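Local coordinates for protein aldose 1-epimerase (Escherichia coli, PDB 3NRE) that probably catalyses the interconversion of the alpha and beta anomers of aldose sugars, as galactose mutarotases and related aldose 1-epimerases do, at residues L14-F26 / P36-P50. Sequence-based numbering, arbitrary orientation.
Sequences LDVSDQGGVIEGF and PGKKSGVATDASCFP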
# COMPACT_ATOMS: atom_id res chain seq x y z
N LEU A 14 16.19 -5.19 6.54
CA LEU A 14 14.77 -5.39 6.28
C LEU A 14 14.34 -6.76 6.82
O LEU A 14 14.98 -7.76 6.57
CB LEU A 14 14.53 -5.36 4.76
CG LEU A 14 13.09 -5.42 4.23
CD1 LEU A 14 12.44 -4.07 4.39
CD2 LEU A 14 12.99 -5.95 2.76
N ASP A 15 13.22 -6.80 7.51
CA ASP A 15 12.58 -8.06 7.92
C ASP A 15 11.25 -8.21 7.17
O ASP A 15 10.49 -7.25 7.07
CB ASP A 15 12.28 -8.04 9.42
CG ASP A 15 13.50 -8.31 10.29
OD1 ASP A 15 14.63 -8.56 9.77
OD2 ASP A 15 13.32 -8.35 11.55
N VAL A 16 10.97 -9.42 6.66
CA VAL A 16 9.76 -9.72 5.89
C VAL A 16 9.15 -11.00 6.41
O VAL A 16 9.88 -11.94 6.68
CB VAL A 16 10.04 -9.91 4.38
CG1 VAL A 16 8.76 -10.24 3.60
CG2 VAL A 16 10.75 -8.69 3.79
N SER A 17 7.83 -11.03 6.54
CA SER A 17 7.13 -12.22 6.99
C SER A 17 6.36 -12.88 5.87
O SER A 17 5.78 -12.17 5.04
CB SER A 17 6.12 -11.82 8.09
OG SER A 17 5.29 -12.90 8.44
N ASP A 18 6.29 -14.20 5.93
CA ASP A 18 5.41 -14.95 5.00
C ASP A 18 3.92 -14.77 5.33
O ASP A 18 3.08 -15.21 4.55
CB ASP A 18 5.75 -16.43 4.89
CG ASP A 18 5.67 -17.20 6.24
OD1 ASP A 18 5.32 -16.63 7.30
OD2 ASP A 18 6.03 -18.41 6.20
N GLN A 19 3.58 -14.21 6.49
CA GLN A 19 2.19 -13.97 6.86
C GLN A 19 1.79 -12.65 6.19
O GLN A 19 2.17 -11.55 6.64
CB GLN A 19 2.02 -13.84 8.37
CG GLN A 19 2.50 -15.03 9.11
CD GLN A 19 1.80 -16.32 8.74
OE1 GLN A 19 0.61 -16.48 9.03
NE2 GLN A 19 2.53 -17.27 8.14
N GLY A 20 1.08 -12.76 5.07
CA GLY A 20 0.66 -11.57 4.35
C GLY A 20 1.68 -10.95 3.40
O GLY A 20 1.44 -9.93 2.81
N GLY A 21 2.89 -11.50 3.33
CA GLY A 21 3.92 -10.89 2.56
C GLY A 21 4.30 -9.51 3.05
O GLY A 21 4.62 -8.62 2.28
N VAL A 22 4.25 -9.34 4.36
CA VAL A 22 4.40 -8.05 4.98
C VAL A 22 5.84 -7.77 5.36
O VAL A 22 6.60 -8.66 5.75
CB VAL A 22 3.50 -7.89 6.20
CG1 VAL A 22 2.02 -8.15 5.82
CG2 VAL A 22 3.94 -8.81 7.41
N ILE A 23 6.21 -6.51 5.25
CA ILE A 23 7.46 -6.04 5.87
C ILE A 23 7.20 -5.91 7.36
O ILE A 23 6.18 -5.32 7.75
CB ILE A 23 7.89 -4.69 5.30
CG1 ILE A 23 8.15 -4.85 3.81
CG2 ILE A 23 9.21 -4.20 5.93
CD1 ILE A 23 8.54 -3.57 3.07
N GLU A 24 8.11 -6.43 8.16
CA GLU A 24 8.03 -6.32 9.65
C GLU A 24 9.06 -5.35 10.25
O GLU A 24 9.03 -5.07 11.44
CB GLU A 24 8.15 -7.72 10.31
CG GLU A 24 6.93 -8.59 9.99
CD GLU A 24 5.65 -8.27 10.84
OE1 GLU A 24 5.66 -7.29 11.62
OE2 GLU A 24 4.68 -9.08 10.78
N GLY A 25 9.96 -4.84 9.43
CA GLY A 25 10.88 -3.78 9.83
C GLY A 25 11.75 -3.35 8.67
O GLY A 25 12.06 -4.13 7.80
N PHE A 26 12.13 -2.07 8.71
CA PHE A 26 13.08 -1.50 7.78
C PHE A 26 13.83 -0.43 8.57
O PHE A 26 13.22 0.52 9.09
CB PHE A 26 12.32 -0.89 6.59
CG PHE A 26 13.21 -0.33 5.52
CD1 PHE A 26 14.44 -0.89 5.25
CD2 PHE A 26 12.77 0.72 4.72
CE1 PHE A 26 15.27 -0.34 4.23
CE2 PHE A 26 13.58 1.24 3.71
CZ PHE A 26 14.81 0.74 3.47
N PRO A 36 8.20 -0.07 13.18
CA PRO A 36 8.55 -1.48 13.42
C PRO A 36 7.29 -2.33 13.55
O PRO A 36 6.39 -1.94 14.31
CB PRO A 36 9.31 -1.42 14.78
CG PRO A 36 9.93 -0.13 14.75
CD PRO A 36 8.90 0.81 14.13
N GLY A 37 7.26 -3.48 12.87
CA GLY A 37 6.14 -4.42 13.04
C GLY A 37 6.13 -5.17 14.34
O GLY A 37 7.16 -5.34 15.01
N LYS A 38 4.95 -5.63 14.74
CA LYS A 38 4.82 -6.47 15.91
C LYS A 38 5.10 -7.94 15.69
O LYS A 38 5.12 -8.71 16.68
CB LYS A 38 3.40 -6.37 16.52
CG LYS A 38 3.07 -4.98 16.96
CD LYS A 38 1.72 -4.98 17.71
CE LYS A 38 1.46 -3.69 18.51
NZ LYS A 38 0.16 -3.88 19.28
N LYS A 39 5.27 -8.37 14.45
CA LYS A 39 5.53 -9.78 14.16
C LYS A 39 4.44 -10.67 14.78
O LYS A 39 4.73 -11.74 15.37
CB LYS A 39 6.96 -10.19 14.56
CG LYS A 39 8.01 -9.41 13.77
CD LYS A 39 9.46 -9.70 14.14
CE LYS A 39 10.42 -8.96 13.15
NZ LYS A 39 11.88 -9.15 13.57
N SER A 40 3.20 -10.18 14.67
CA SER A 40 2.02 -10.82 15.30
C SER A 40 1.28 -11.72 14.33
O SER A 40 0.46 -12.53 14.75
CB SER A 40 1.06 -9.73 15.78
OG SER A 40 0.54 -9.04 14.66
N GLY A 41 1.57 -11.58 13.03
CA GLY A 41 0.84 -12.27 11.94
C GLY A 41 -0.43 -11.54 11.50
O GLY A 41 -1.22 -12.06 10.66
N VAL A 42 -0.65 -10.33 12.06
CA VAL A 42 -1.74 -9.48 11.68
C VAL A 42 -1.14 -8.31 10.87
O VAL A 42 -0.26 -7.56 11.36
CB VAL A 42 -2.48 -8.95 12.92
CG1 VAL A 42 -3.61 -8.00 12.48
CG2 VAL A 42 -3.02 -10.18 13.80
N ALA A 43 -1.56 -8.21 9.63
CA ALA A 43 -0.94 -7.25 8.69
C ALA A 43 -1.02 -5.79 9.12
O ALA A 43 -0.10 -5.01 8.85
CB ALA A 43 -1.52 -7.43 7.27
N THR A 44 -2.11 -5.42 9.79
CA THR A 44 -2.28 -4.05 10.28
C THR A 44 -1.38 -3.72 11.47
O THR A 44 -1.35 -2.56 11.91
CB THR A 44 -3.76 -3.76 10.62
OG1 THR A 44 -4.24 -4.72 11.57
CG2 THR A 44 -4.61 -3.78 9.33
N ASP A 45 -0.63 -4.70 11.97
CA ASP A 45 0.40 -4.46 12.98
C ASP A 45 1.81 -4.44 12.39
O ASP A 45 2.76 -4.26 13.14
CB ASP A 45 0.41 -5.55 14.03
CG ASP A 45 -0.82 -5.57 14.90
OD1 ASP A 45 -1.45 -4.50 15.13
OD2 ASP A 45 -1.07 -6.69 15.44
N ALA A 46 1.92 -4.60 11.07
CA ALA A 46 3.23 -4.72 10.40
C ALA A 46 3.76 -3.37 9.94
O ALA A 46 3.23 -2.34 10.31
CB ALA A 46 3.11 -5.64 9.21
N SER A 47 4.86 -3.38 9.22
CA SER A 47 5.45 -2.14 8.66
C SER A 47 4.88 -1.73 7.30
O SER A 47 4.92 -0.56 6.95
CB SER A 47 6.96 -2.31 8.48
OG SER A 47 7.54 -2.75 9.67
N CYS A 48 4.43 -2.73 6.53
CA CYS A 48 3.90 -2.52 5.16
C CYS A 48 3.22 -3.79 4.72
O CYS A 48 3.74 -4.88 4.96
CB CYS A 48 5.04 -2.22 4.16
SG CYS A 48 4.52 -1.84 2.53
N PHE A 49 2.11 -3.67 3.98
CA PHE A 49 1.51 -4.85 3.37
C PHE A 49 1.15 -4.58 1.92
O PHE A 49 0.93 -3.42 1.55
CB PHE A 49 0.31 -5.39 4.19
CG PHE A 49 -0.83 -4.43 4.42
CD1 PHE A 49 -1.82 -4.26 3.48
CD2 PHE A 49 -1.01 -3.80 5.69
CE1 PHE A 49 -2.92 -3.51 3.70
CE2 PHE A 49 -2.10 -2.97 5.89
CZ PHE A 49 -3.06 -2.83 4.90
N PRO A 50 1.10 -5.64 1.11
CA PRO A 50 0.84 -5.51 -0.32
C PRO A 50 -0.64 -5.48 -0.56
O PRO A 50 -1.44 -6.00 0.25
CB PRO A 50 1.43 -6.79 -0.90
CG PRO A 50 1.25 -7.80 0.20
CD PRO A 50 1.50 -7.02 1.47
O HOH W 1 -1.11 -14.76 10.21
O HOH W 2 2.58 -7.98 12.65
O HOH W 3 9.83 -5.38 14.02
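Gly37 N donates to Glu24 O at 2.8 Å, approaching from above the carbonyl plane, and a water joins the same oxygen to Gly37 O. At Lys39 the loop meets the Glu24 side chain. Bent at chi2 (-79°), that chain brings OE1 3.1 Å from Lys39 N, which lies 53° out of the carboxylate plane; a second water accepts from Ser40 N and can donate to OE2. Lys39 itself, extended beyond CG, passes its CE over Glu24 CB and sets NZ 2.6 Å from Asp15 OD2, a salt bridge on the anti side of a carboxylate whose OD1 is bonded to Thr6. An alanine in place of Glu24 would probably leave Lys39 N without its carboxylate acceptor and the 37-40 loop less firmly held. Farther on, Ala43 CB and Ala46 CB pack against the two methyls of Val22, CG2 lying 3.7 Å from Ala46 CB. A classic beta bulge sets Ser47 and Cys48 opposite the single residue Ile23: Ser47 N bonds Ile23 O at 2.8 Å, Cys48 N only weakly, while Ile23 N returns a 3.0 Å bond to Cys48 O. Phe49 CB touches Val22 CG1, while its ring stacks with His149 and Trp88. Pro50 CD closes on Gly20 O. Strands 22-26 and 48-50 run antiparallel (169°) but share a single bridge, which links the four-stranded sheet that holds strand 22-28 to the sheet containing strand 142-153, with Ile23 and Pro50 resting on strand 127-136.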